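Local structure of putative sugar ABC transport system, substrate-binding protein (5IX8) at residues I125-G130 / F162-S167; Q139-I144 / A201-T206; L229-V234 / A250-V255; L246-S251 / I293-K298. The protein probably binds a carbohydrate outside the cytoplasmic membrane and hands it to an ABC transporter for uptake. One frame throughout, in Å; residues are numbered along the deposited sequence. Where two conformers were deposited one is given.

Contact 1: residues I125-G130 / F162-S167; sequences IGKVLG and FKEVAS
K127 runs along the partly exposed side of a close helix pair, and its contacts change from apolar to charged on the way out. Its CB lies 3.9 Å from V165 CG2, and the two side chains cross at about a right angle. CG rests on the same methyl. With CG anti to the carbonyl carbon (chi1 -68°) and the rest extended, the chain then carries CD and CE up to the E164 carboxylate, CE coming 3.2 Å from E164 OE2. NZ closes a salt bridge to E164 OE2 at 3.0 Å, on the syn side of that oxygen but 30° out of the carboxylate plane. Deeper in, G126 and G130 let helices 122-135 and 154-168 approach to 7.3 Å between segment axes, at 25° to each other. G126 O receives a CA-H...O contact from F162 CA at 3.2 Å, and V165 CG1 lies 3.4 Å from G130 C. The F162 ring presents its edge, CD1 being 3.5 Å from G130 N; the ring also stacks with F205 of the sheet beneath. At G126 backbone meets backbone, and at G130 backbone meets two side chains, so fit dominates the buried part, whereas solvent probably weakens the single ion pair outside.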
loop_
_atom_site.group_PDB
_atom_site.type_symbol
_atom_site.label_atom_id
_atom_site.label_comp_id
_atom_site.label_asym_id
_atom_site.label_seq_id
_atom_site.Cartn_x
_atom_site.Cartn_y
_atom_site.Cartn_z
ATOM N N ILE A 125 -8.243 -1.384 6.181
ATOM C CA ILE A 125 -7.683 -0.036 6.185
ATOM C C ILE A 125 -8.817 0.992 6.136
ATOM O O ILE A 125 -8.836 1.971 6.895
ATOM C CB ILE A 125 -6.706 0.138 5.004
ATOM C CG1 ILE A 125 -5.407 -0.629 5.288
ATOM C CG2 ILE A 125 -6.423 1.621 4.781
ATOM C CD1 ILE A 125 -4.406 -0.539 4.170
ATOM N N GLY A 126 -9.796 0.767 5.250
ATOM C CA GLY A 126 -10.929 1.674 5.174
ATOM C C GLY A 126 -11.769 1.643 6.435
ATOM O O GLY A 126 -12.190 2.684 6.931
ATOM N N LYS A 127 -12.011 0.453 6.978
ATOM C CA LYS A 127 -12.782 0.349 8.219
ATOM C C LYS A 127 -12.117 1.090 9.377
ATOM O O LYS A 127 -12.804 1.748 10.163
ATOM C CB LYS A 127 -12.979 -1.125 8.577
ATOM C CG LYS A 127 -13.906 -1.839 7.574
ATOM C CD LYS A 127 -14.377 -3.133 8.163
ATOM C CE LYS A 127 -15.278 -3.897 7.246
ATOM N NZ LYS A 127 -15.851 -5.068 8.028
ATOM N N VAL A 128 -10.790 0.982 9.529
ATOM C CA VAL A 128 -10.178 1.650 10.690
ATOM C C VAL A 128 -10.194 3.172 10.513
ATOM O O VAL A 128 -10.319 3.919 11.497
ATOM C CB VAL A 128 -8.759 1.114 10.989
ATOM C CG1 VAL A 128 -8.826 -0.374 11.373
ATOM C CG2 VAL A 128 -7.819 1.345 9.838
ATOM N N LEU A 129 -10.123 3.663 9.277
ATOM C CA LEU A 129 -10.295 5.101 9.067
ATOM C C LEU A 129 -11.741 5.512 9.325
ATOM O O LEU A 129 -12.006 6.609 9.841
ATOM C CB LEU A 129 -9.871 5.477 7.649
ATOM C CG LEU A 129 -8.368 5.382 7.403
ATOM C CD1 LEU A 129 -8.024 5.606 5.923
ATOM C CD2 LEU A 129 -7.540 6.326 8.312
ATOM N N GLY A 130 -12.688 4.649 8.967
ATOM C CA GLY A 130 -14.072 4.895 9.336
ATOM C C GLY A 130 -14.270 5.024 10.835
ATOM O O GLY A 130 -15.013 5.900 11.303
ATOM N N PHE A 162 -14.400 1.957 4.442
ATOM C CA PHE A 162 -14.697 3.265 5.016
ATOM C C PHE A 162 -16.193 3.548 5.000
ATOM O O PHE A 162 -16.773 3.950 6.012
ATOM C CB PHE A 162 -13.919 4.350 4.238
ATOM C CG PHE A 162 -14.173 5.735 4.727
ATOM C CD1 PHE A 162 -13.628 6.158 5.933
ATOM C CD2 PHE A 162 -14.973 6.610 3.998
ATOM C CE1 PHE A 162 -13.863 7.426 6.416
ATOM C CE2 PHE A 162 -15.235 7.891 4.489
ATOM C CZ PHE A 162 -14.637 8.310 5.689
ATOM N N LYS A 163 -16.845 3.314 3.851
ATOM C CA LYS A 163 -18.267 3.641 3.737
ATOM C C LYS A 163 -19.114 2.820 4.702
ATOM O O LYS A 163 -20.088 3.329 5.272
ATOM C CB LYS A 163 -18.736 3.425 2.311
ATOM C CG LYS A 163 -20.227 3.753 2.133
ATOM C CD LYS A 163 -20.623 3.882 0.666
ATOM C CE LYS A 163 -20.209 2.654 -0.106
ATOM N NZ LYS A 163 -20.722 2.685 -1.533
ATOM N N GLU A 164 -18.807 1.532 4.840
ATOM C CA GLU A 164 -19.564 0.671 5.750
ATOM C C GLU A 164 -19.540 1.239 7.164
ATOM O O GLU A 164 -20.582 1.440 7.786
ATOM C CB GLU A 164 -18.976 -0.750 5.736
ATOM C CG GLU A 164 -19.642 -1.701 6.733
ATOM C CD GLU A 164 -18.965 -3.076 6.748
ATOM O OE1 GLU A 164 -18.960 -3.744 5.694
ATOM O OE2 GLU A 164 -18.440 -3.495 7.798
ATOM N N VAL A 165 -18.350 1.584 7.653
ATOM C CA VAL A 165 -18.240 2.014 9.036
ATOM C C VAL A 165 -18.751 3.435 9.191
ATOM O O VAL A 165 -19.469 3.741 10.153
ATOM C CB VAL A 165 -16.783 1.857 9.506
ATOM C CG1 VAL A 165 -16.590 2.505 10.864
ATOM C CG2 VAL A 165 -16.414 0.369 9.562
ATOM N N ALA A 166 -18.427 4.313 8.227
ATOM C CA ALA A 166 -18.877 5.707 8.307
ATOM C C ALA A 166 -20.397 5.819 8.202
ATOM O O ALA A 166 -21.022 6.553 8.971
ATOM C CB ALA A 166 -18.208 6.538 7.220
ATOM N N SER A 167 -21.009 5.093 7.272
ATOM C CA SER A 167 -22.466 5.100 7.176
ATOM C C SER A 167 -23.120 4.616 8.458
ATOM O O SER A 167 -24.191 5.107 8.850
ATOM C CB SER A 167 -22.915 4.219 6.010
ATOM O OG SER A 167 -22.288 4.650 4.807
#

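Contact 2: residues Q139-I144 / A201-T206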
loop_
_atom_site.group_PDB
_atom_site.type_symbol
_atom_site.label_atom_id
_atom_site.label_comp_id
_atom_site.label_asym_id
_atom_site.label_seq_id
_atom_site.Cartn_x
_atom_site.Cartn_y
_atom_site.Cartn_z
ATOM N N GLN A 139 -20.994 11.812 13.223
ATOM C CA GLN A 139 -22.428 11.577 13.060
ATOM C C GLN A 139 -23.148 12.836 12.596
ATOM O O GLN A 139 -23.002 13.906 13.195
ATOM C CB GLN A 139 -23.021 11.111 14.381
ATOM C CG GLN A 139 -24.503 10.961 14.323
ATOM C CD GLN A 139 -25.048 10.362 15.592
ATOM O OE1 GLN A 139 -24.611 10.705 16.701
ATOM N NE2 GLN A 139 -25.992 9.443 15.445
ATOM N N GLY A 140 -23.911 12.715 11.510
ATOM C CA GLY A 140 -24.616 13.845 10.957
ATOM C C GLY A 140 -23.797 14.781 10.078
ATOM O O GLY A 140 -24.373 15.695 9.465
ATOM N N LYS A 141 -22.493 14.579 9.961
ATOM C CA LYS A 141 -21.644 15.538 9.264
ATOM C C LYS A 141 -21.242 15.006 7.899
ATOM O O LYS A 141 -21.186 13.794 7.679
ATOM C CB LYS A 141 -20.390 15.858 10.077
ATOM C CG LYS A 141 -20.709 16.310 11.503
ATOM C CD LYS A 141 -19.472 16.726 12.279
ATOM C CE LYS A 141 -19.908 17.358 13.616
ATOM N NZ LYS A 141 -18.765 17.762 14.472
ATOM N N GLN A 142 -20.958 15.933 6.985
ATOM C CA GLN A 142 -20.681 15.587 5.597
ATOM C C GLN A 142 -19.204 15.319 5.353
ATOM O O GLN A 142 -18.331 16.046 5.839
ATOM C CB GLN A 142 -21.169 16.679 4.656
ATOM C CG GLN A 142 -22.665 16.807 4.665
ATOM C CD GLN A 142 -23.164 17.871 3.699
ATOM O OE1 GLN A 142 -22.512 18.169 2.697
ATOM N NE2 GLN A 142 -24.328 18.453 4.001
ATOM N N VAL A 143 -18.946 14.288 4.554
ATOM C CA VAL A 143 -17.615 13.777 4.270
ATOM C C VAL A 143 -17.434 13.747 2.755
ATOM O O VAL A 143 -18.181 13.049 2.050
ATOM C CB VAL A 143 -17.422 12.362 4.851
ATOM C CG1 VAL A 143 -15.997 11.840 4.544
ATOM C CG2 VAL A 143 -17.727 12.336 6.387
ATOM N N ILE A 144 -16.448 14.490 2.252
ATOM C CA ILE A 144 -16.051 14.383 0.848
ATOM C C ILE A 144 -15.240 13.112 0.666
ATOM O O ILE A 144 -14.282 12.868 1.424
ATOM C CB ILE A 144 -15.220 15.603 0.433
ATOM C CG1 ILE A 144 -16.108 16.843 0.288
ATOM C CG2 ILE A 144 -14.440 15.297 -0.864
ATOM C CD1 ILE A 144 -15.343 18.189 0.427
ATOM N N ALA A 201 -19.179 20.223 3.879
ATOM C CA ALA A 201 -18.325 19.116 4.299
ATOM C C ALA A 201 -17.358 19.527 5.413
ATOM O O ALA A 201 -16.794 20.630 5.403
ATOM C CB ALA A 201 -17.516 18.597 3.104
ATOM N N GLU A 202 -17.127 18.609 6.360
ATOM C CA GLU A 202 -16.188 18.855 7.452
ATOM C C GLU A 202 -15.024 17.878 7.432
ATOM O O GLU A 202 -14.099 18.007 8.244
ATOM C CB GLU A 202 -16.908 18.786 8.800
ATOM C CG GLU A 202 -17.819 19.995 8.973
ATOM C CD GLU A 202 -18.635 19.950 10.233
ATOM O OE1 GLU A 202 -18.085 20.239 11.312
ATOM O OE2 GLU A 202 -19.827 19.617 10.154
ATOM N N TYR A 203 -15.033 16.928 6.505
ATOM C CA TYR A 203 -14.027 15.886 6.434
ATOM C C TYR A 203 -13.767 15.592 4.978
ATOM O O TYR A 203 -14.646 15.791 4.139
ATOM C CB TYR A 203 -14.503 14.597 7.075
ATOM C CG TYR A 203 -14.779 14.729 8.535
ATOM C CD1 TYR A 203 -13.755 14.601 9.452
ATOM C CD2 TYR A 203 -16.062 14.964 9.011
ATOM C CE1 TYR A 203 -13.997 14.711 10.826
ATOM C CE2 TYR A 203 -16.323 15.067 10.387
ATOM C CZ TYR A 203 -15.280 14.936 11.283
ATOM O OH TYR A 203 -15.497 15.031 12.640
ATOM N N VAL A 204 -12.570 15.071 4.694
ATOM C CA VAL A 204 -12.227 14.556 3.369
ATOM C C VAL A 204 -11.561 13.204 3.567
ATOM O O VAL A 204 -10.625 13.075 4.369
ATOM C CB VAL A 204 -11.285 15.492 2.581
ATOM C CG1 VAL A 204 -10.957 14.883 1.187
ATOM C CG2 VAL A 204 -11.894 16.888 2.430
ATOM N N PHE A 205 -12.050 12.195 2.863
ATOM C CA PHE A 205 -11.437 10.875 2.897
ATOM C C PHE A 205 -10.595 10.681 1.650
ATOM O O PHE A 205 -11.062 10.966 0.549
ATOM C CB PHE A 205 -12.503 9.786 2.966
ATOM C CG PHE A 205 -11.961 8.420 2.735
ATOM C CD1 PHE A 205 -11.398 7.703 3.787
ATOM C CD2 PHE A 205 -11.993 7.864 1.468
ATOM C CE1 PHE A 205 -10.895 6.420 3.595
ATOM C CE2 PHE A 205 -11.470 6.606 1.250
ATOM C CZ PHE A 205 -10.916 5.868 2.328
ATOM N N THR A 206 -9.373 10.176 1.819
ATOM C CA THR A 206 -8.476 9.818 0.722
ATOM C C THR A 206 -7.823 8.487 1.059
ATOM O O THR A 206 -7.583 8.191 2.247
ATOM C CB THR A 206 -7.350 10.858 0.498
ATOM O OG1 THR A 206 -6.430 10.809 1.607
ATOM C CG2 THR A 206 -7.898 12.295 0.311
HETATM O O HOH W 1 -21.054 18.757 7.801
#
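A201 lies beside Q142, its CA making a CA-H...O contact to Q142 O, while its CB meets I144 CD1 at 3.5 Å, tighter than usual for two carbons. I144 continues into L194 and L195 of helix 184-197, which covers that side. At E202 the backbone N donates to Q142 O at 2.9 Å, nearly straight (166°). The E202 side chain, extended beyond CG, crosses the K141 chain obliquely; in the K141 conformer described, one of two modelled, the opposite charges stay beyond salt-bridge range. A water bridges Q142 N and E202 OE2. Y203 N adds only a weak bond to Q142 O, but Y203 O accepts from I144 N at 2.9 Å. The same K141 conformer brings CD to the edge of the Y203 ring, whose CB packs on both V143 methyls and whose hydroxyl bonds to D136. V204 lies side by side with I144, the two pointing the same way, V204 CG1 4.1 Å from I144 CG2. F205 N finally donates to I144 O at 2.7 Å. These parallel strands are sheet neighbours in the C-terminal lobe. Regular pairing, with aliphatic packing on both faces, is clear at V143/Y203 and I144/V204, whereas at Q142 one carbonyl takes a good bond from E202 N and a weak one from Y203 N, and a water bridge completes that end.

Contact 3: residues L229-V234 / A250-V255; sequences LTSAMV and ASEPGV
S231 and E252 meet where the strand end 229-231 faces the chain that leaves the sheet after A250. The tight part starts with parallel strand bonds: A250 N donates to T230 O at 3.0 Å, and A232 N reaches A250 O at 2.7 Å with an N-H...O angle of 170°. S231 and A250 point to the same face of the sheet, S231 OG lying 3.5 Å from A250 CB, with I125 packed over both. Turned opposite the backbone N (chi1 -173°), S231 OG reaches E252 and donates to OE2 in a short 2.5 Å bond, from above the carboxylate plane, 36° out of it. A232 CB lies 3.4 Å from the same oxygen. The other carboxylate oxygen, OE1, is bridged to R158. Beyond A232 direct bonding gives way to a water that accepts from M233 N and from E252 N, each at 2.8 Å. The chain runs on through 251-253 into helix 254-270, consistent with one of the interlobe crossings of a type I periplasmic binding protein; E252 also touches F29 of helix 28-43. A buried carboxylate whose partners include a hydroxyl and the R158 guanidinium is probably held as the anion and fixed in orientation at the lobe boundary.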
loop_
_atom_site.group_PDB
_atom_site.type_symbol
_atom_site.label_atom_id
_atom_site.label_comp_id
_atom_site.label_asym_id
_atom_site.label_seq_id
_atom_site.Cartn_x
_atom_site.Cartn_y
_atom_site.Cartn_z
ATOM N N LEU A 229 -8.522 12.420 6.261
ATOM C CA LEU A 229 -8.128 11.052 6.556
ATOM C C LEU A 229 -7.356 10.534 5.370
ATOM O O LEU A 229 -7.736 10.787 4.217
ATOM C CB LEU A 229 -9.349 10.154 6.789
ATOM C CG LEU A 229 -10.152 10.554 8.032
ATOM C CD1 LEU A 229 -11.307 11.435 7.672
ATOM C CD2 LEU A 229 -10.615 9.328 8.794
ATOM N N THR A 230 -6.292 9.792 5.642
ATOM C CA THR A 230 -5.493 9.277 4.552
ATOM C C THR A 230 -4.728 8.053 5.040
ATOM O O THR A 230 -4.978 7.528 6.130
ATOM C CB THR A 230 -4.573 10.389 4.029
ATOM O OG1 THR A 230 -3.991 10.011 2.771
ATOM C CG2 THR A 230 -3.480 10.683 5.029
ATOM N N SER A 231 -3.800 7.579 4.206
ATOM C CA SER A 231 -3.085 6.359 4.506
ATOM C C SER A 231 -1.650 6.489 4.028
ATOM O O SER A 231 -1.377 7.178 3.047
ATOM C CB SER A 231 -3.792 5.167 3.848
ATOM O OG SER A 231 -3.190 3.952 4.263
ATOM N N ALA A 232 -0.746 5.844 4.766
ATOM C CA ALA A 232 0.680 5.711 4.477
ATOM C C ALA A 232 1.454 6.964 4.873
ATOM O O ALA A 232 1.374 7.999 4.204
ATOM C CB ALA A 232 0.931 5.369 3.006
HETATM N N MSE A 233 2.217 6.868 5.960
HETATM C CA MSE A 233 2.881 8.033 6.517
HETATM C C MSE A 233 4.030 8.547 5.688
HETATM O O MSE A 233 4.795 7.766 5.130
HETATM C CB MSE A 233 3.427 7.720 7.909
HETATM C CG MSE A 233 2.297 7.518 8.952
HETATM SE SE MSE A 233 1.509 9.207 9.518
HETATM C CE MSE A 233 3.021 10.012 10.446
ATOM N N VAL A 234 4.163 9.873 5.678
ATOM C CA VAL A 234 5.416 10.542 5.350
ATOM C C VAL A 234 5.719 11.495 6.500
ATOM O O VAL A 234 4.826 11.893 7.249
ATOM C CB VAL A 234 5.345 11.305 4.006
ATOM C CG1 VAL A 234 5.138 10.337 2.840
ATOM C CG2 VAL A 234 4.218 12.290 4.051
ATOM N N ALA A 250 -3.678 5.907 8.256
ATOM C CA ALA A 250 -3.414 4.486 8.435
ATOM C C ALA A 250 -1.933 4.208 8.161
ATOM O O ALA A 250 -1.375 4.712 7.186
ATOM C CB ALA A 250 -4.325 3.673 7.520
ATOM N N SER A 251 -1.280 3.449 9.049
ATOM C CA SER A 251 0.111 3.045 8.813
ATOM C C SER A 251 0.147 1.972 7.728
ATOM O O SER A 251 -0.612 1.010 7.792
ATOM C CB SER A 251 0.734 2.506 10.122
ATOM O OG SER A 251 1.981 1.827 9.916
ATOM N N GLU A 252 1.001 2.138 6.719
ATOM C CA GLU A 252 1.250 1.081 5.740
ATOM C C GLU A 252 2.716 0.688 5.838
ATOM O O GLU A 252 3.592 1.401 5.317
ATOM C CB GLU A 252 0.889 1.542 4.336
ATOM C CG GLU A 252 -0.625 1.733 4.215
ATOM C CD GLU A 252 -1.082 1.983 2.785
ATOM O OE1 GLU A 252 -0.913 1.087 1.923
ATOM O OE2 GLU A 252 -1.601 3.087 2.510
ATOM N N PRO A 253 3.031 -0.368 6.541
ATOM C CA PRO A 253 4.433 -0.681 6.876
ATOM C C PRO A 253 5.159 -1.416 5.748
ATOM O O PRO A 253 5.395 -2.614 5.792
ATOM C CB PRO A 253 4.283 -1.547 8.130
ATOM C CG PRO A 253 3.011 -2.235 7.927
ATOM C CD PRO A 253 2.092 -1.237 7.264
ATOM N N GLY A 254 5.525 -0.659 4.708
ATOM C CA GLY A 254 6.141 -1.263 3.534
ATOM C C GLY A 254 7.441 -1.971 3.877
ATOM O O GLY A 254 7.776 -2.988 3.273
ATOM N N VAL A 255 8.215 -1.399 4.810
ATOM C CA VAL A 255 9.532 -1.947 5.115
ATOM C C VAL A 255 9.381 -3.353 5.663
ATOM O O VAL A 255 10.047 -4.277 5.203
ATOM C CB VAL A 255 10.294 -1.050 6.103
ATOM C CG1 VAL A 255 11.570 -1.748 6.577
ATOM C CG2 VAL A 255 10.639 0.295 5.463
HETATM O O HOH W 2 2.855 4.283 6.954
#

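Contact 4: residues L246-S251 / I293-K298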
loop_
_atom_site.group_PDB
_atom_site.type_symbol
_atom_site.label_atom_id
_atom_site.label_comp_id
_atom_site.label_asym_id
_atom_site.label_seq_id
_atom_site.Cartn_x
_atom_site.Cartn_y
_atom_site.Cartn_z
ATOM N N LEU A 246 -4.731 16.579 9.702
ATOM C CA LEU A 246 -4.965 15.165 9.427
ATOM C C LEU A 246 -5.548 14.537 10.683
ATOM O O LEU A 246 -4.919 14.570 11.751
ATOM C CB LEU A 246 -3.683 14.428 9.026
ATOM C CG LEU A 246 -2.984 14.796 7.710
ATOM C CD1 LEU A 246 -1.725 13.912 7.521
ATOM C CD2 LEU A 246 -3.907 14.704 6.491
ATOM N N LEU A 247 -6.748 13.977 10.557
ATOM C CA LEU A 247 -7.395 13.335 11.700
ATOM C C LEU A 247 -6.745 12.006 12.018
ATOM O O LEU A 247 -6.553 11.657 13.192
ATOM C CB LEU A 247 -8.876 13.125 11.399
ATOM C CG LEU A 247 -9.700 12.324 12.406
ATOM C CD1 LEU A 247 -9.703 12.985 13.783
ATOM C CD2 LEU A 247 -11.118 12.123 11.868
ATOM N N ALA A 248 -6.395 11.257 10.982
ATOM C CA ALA A 248 -5.859 9.923 11.146
ATOM C C ALA A 248 -5.180 9.521 9.858
ATOM O O ALA A 248 -5.626 9.884 8.754
ATOM C CB ALA A 248 -6.966 8.914 11.485
ATOM N N VAL A 249 -4.122 8.737 10.006
ATOM C CA VAL A 249 -3.383 8.207 8.874
ATOM C C VAL A 249 -3.185 6.739 9.140
ATOM O O VAL A 249 -2.537 6.369 10.126
ATOM C CB VAL A 249 -2.011 8.888 8.682
ATOM C CG1 VAL A 249 -1.280 8.233 7.498
ATOM C CG2 VAL A 249 -2.172 10.410 8.478
ATOM N N ALA A 250 -3.678 5.907 8.256
ATOM C CA ALA A 250 -3.414 4.486 8.435
ATOM C C ALA A 250 -1.933 4.208 8.161
ATOM O O ALA A 250 -1.375 4.712 7.186
ATOM C CB ALA A 250 -4.325 3.673 7.520
ATOM N N SER A 251 -1.280 3.449 9.049
ATOM C CA SER A 251 0.111 3.045 8.813
ATOM C C SER A 251 0.147 1.972 7.728
ATOM O O SER A 251 -0.612 1.010 7.792
ATOM C CB SER A 251 0.734 2.506 10.122
ATOM O OG SER A 251 1.981 1.827 9.916
ATOM N N ILE A 293 -3.001 -3.908 10.981
ATOM C CA ILE A 293 -3.209 -2.495 10.688
ATOM C C ILE A 293 -3.187 -1.700 11.982
ATOM O O ILE A 293 -3.817 -2.095 12.974
ATOM C CB ILE A 293 -4.536 -2.287 9.954
ATOM C CG1 ILE A 293 -4.445 -2.949 8.581
ATOM C CG2 ILE A 293 -4.848 -0.788 9.832
ATOM C CD1 ILE A 293 -5.781 -3.291 8.028
ATOM N N THR A 294 -2.462 -0.589 11.973
ATOM C CA THR A 294 -2.489 0.410 13.033
ATOM C C THR A 294 -2.781 1.771 12.409
ATOM O O THR A 294 -2.504 2.011 11.230
ATOM C CB THR A 294 -1.158 0.459 13.819
ATOM O OG1 THR A 294 -0.096 0.766 12.926
ATOM C CG2 THR A 294 -0.844 -0.864 14.415
ATOM N N VAL A 295 -3.412 2.638 13.179
ATOM C CA VAL A 295 -3.718 3.996 12.745
ATOM C C VAL A 295 -2.862 4.961 13.545
ATOM O O VAL A 295 -2.673 4.776 14.755
ATOM C CB VAL A 295 -5.212 4.303 12.933
ATOM C CG1 VAL A 295 -5.514 5.687 12.482
ATOM C CG2 VAL A 295 -6.027 3.354 12.099
ATOM N N VAL A 296 -2.353 5.994 12.877
ATOM C CA VAL A 296 -1.585 7.043 13.540
ATOM C C VAL A 296 -2.492 8.247 13.706
ATOM O O VAL A 296 -3.176 8.654 12.748
ATOM C CB VAL A 296 -0.323 7.402 12.738
ATOM C CG1 VAL A 296 0.522 8.446 13.491
ATOM C CG2 VAL A 296 0.503 6.132 12.427
ATOM N N ASP A 297 -2.529 8.800 14.917
ATOM C CA ASP A 297 -3.360 9.975 15.207
ATOM C C ASP A 297 -2.670 10.777 16.303
ATOM O O ASP A 297 -1.547 10.465 16.689
ATOM C CB ASP A 297 -4.786 9.552 15.583
ATOM C CG ASP A 297 -4.819 8.626 16.786
ATOM O OD1 ASP A 297 -3.939 8.726 17.666
ATOM O OD2 ASP A 297 -5.728 7.787 16.854
ATOM N N LYS A 298 -3.331 11.833 16.791
ATOM C CA LYS A 298 -2.728 12.639 17.853
ATOM C C LYS A 298 -2.324 11.801 19.063
ATOM O O LYS A 298 -1.356 12.140 19.763
ATOM C CB LYS A 298 -3.693 13.735 18.313
ATOM C CG LYS A 298 -3.806 14.909 17.393
ATOM C CD LYS A 298 -4.471 16.102 18.109
ATOM C CE LYS A 298 -3.570 16.602 19.248
ATOM N NZ LYS A 298 -4.112 17.787 20.005
HETATM O O HOH W 3 -5.853 12.968 15.429
HETATM O O HOH W 4 -0.639 -0.792 9.447
#
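V249 and V296 form an antiparallel hydrogen-bonded pair at the heart of the contact: V249 N donates to V296 O at 2.9 Å, and V296 N returns a bond to V249 O at 2.8 Å. S251 N adds a third rung to T294 O, also 2.9 Å long. A248 CA supports the ladder with a CA-H...O contact to V296 O at 3.4 Å. Among the side chains, V295 CG1, which stands beside its carbonyl carbon (chi1 -180°), reaches A248 CB at 3.7 Å. At the other end T294 OG1 lies 3.4 Å from S251 CB. Near K298 the ladder ends in a water that donates to L247 O at 2.7 Å and accepts from K298 N.

Around this first shell, helix 122-135 packs beneath the A248 and V295 side, through A132 and V128, while V249 and V296 point to the opposite face, where M233 meets V249 and I241 of helix 235-242 meets V296. The two hydroxyls are bonded outside the pair, S251 OG to D310 and T294 OG1 to H304. N300 binds both V295 O and D297 N, steadying the outer backbone edge of strand 295-296, and D297 OD1 bonds to S299. Strand 295-296 is thus the antiparallel outermost strand of an otherwise parallel sheet. Its attachment rests chiefly on backbone bonds backed by small aliphatic groups, while side chains from beyond the strand, rather than another strand, satisfy polar atoms on its outer edge.

All four contacts build the C-terminal lobe and its border with the N-terminal one. Contacts 2, 3 and 4 lie across one mixed sheet, joining 142-145 to 201-205, 227-231 to 246-250, and 246-250 to 295-296. Contact 1 pairs helices 122-135 and 154-168 against that sheet, its centre about 12 Å from that of contact 2, with which its segments alternate along the chain. Contact 3 follows both, and contact 4 begins on the strand where contact 3 ends, sharing A250 and S251, their centres about 8 Å apart. Residues 251-253 then lead toward helix 254-270, so strand 246-250 runs on into what is probably one of the interlobe connections.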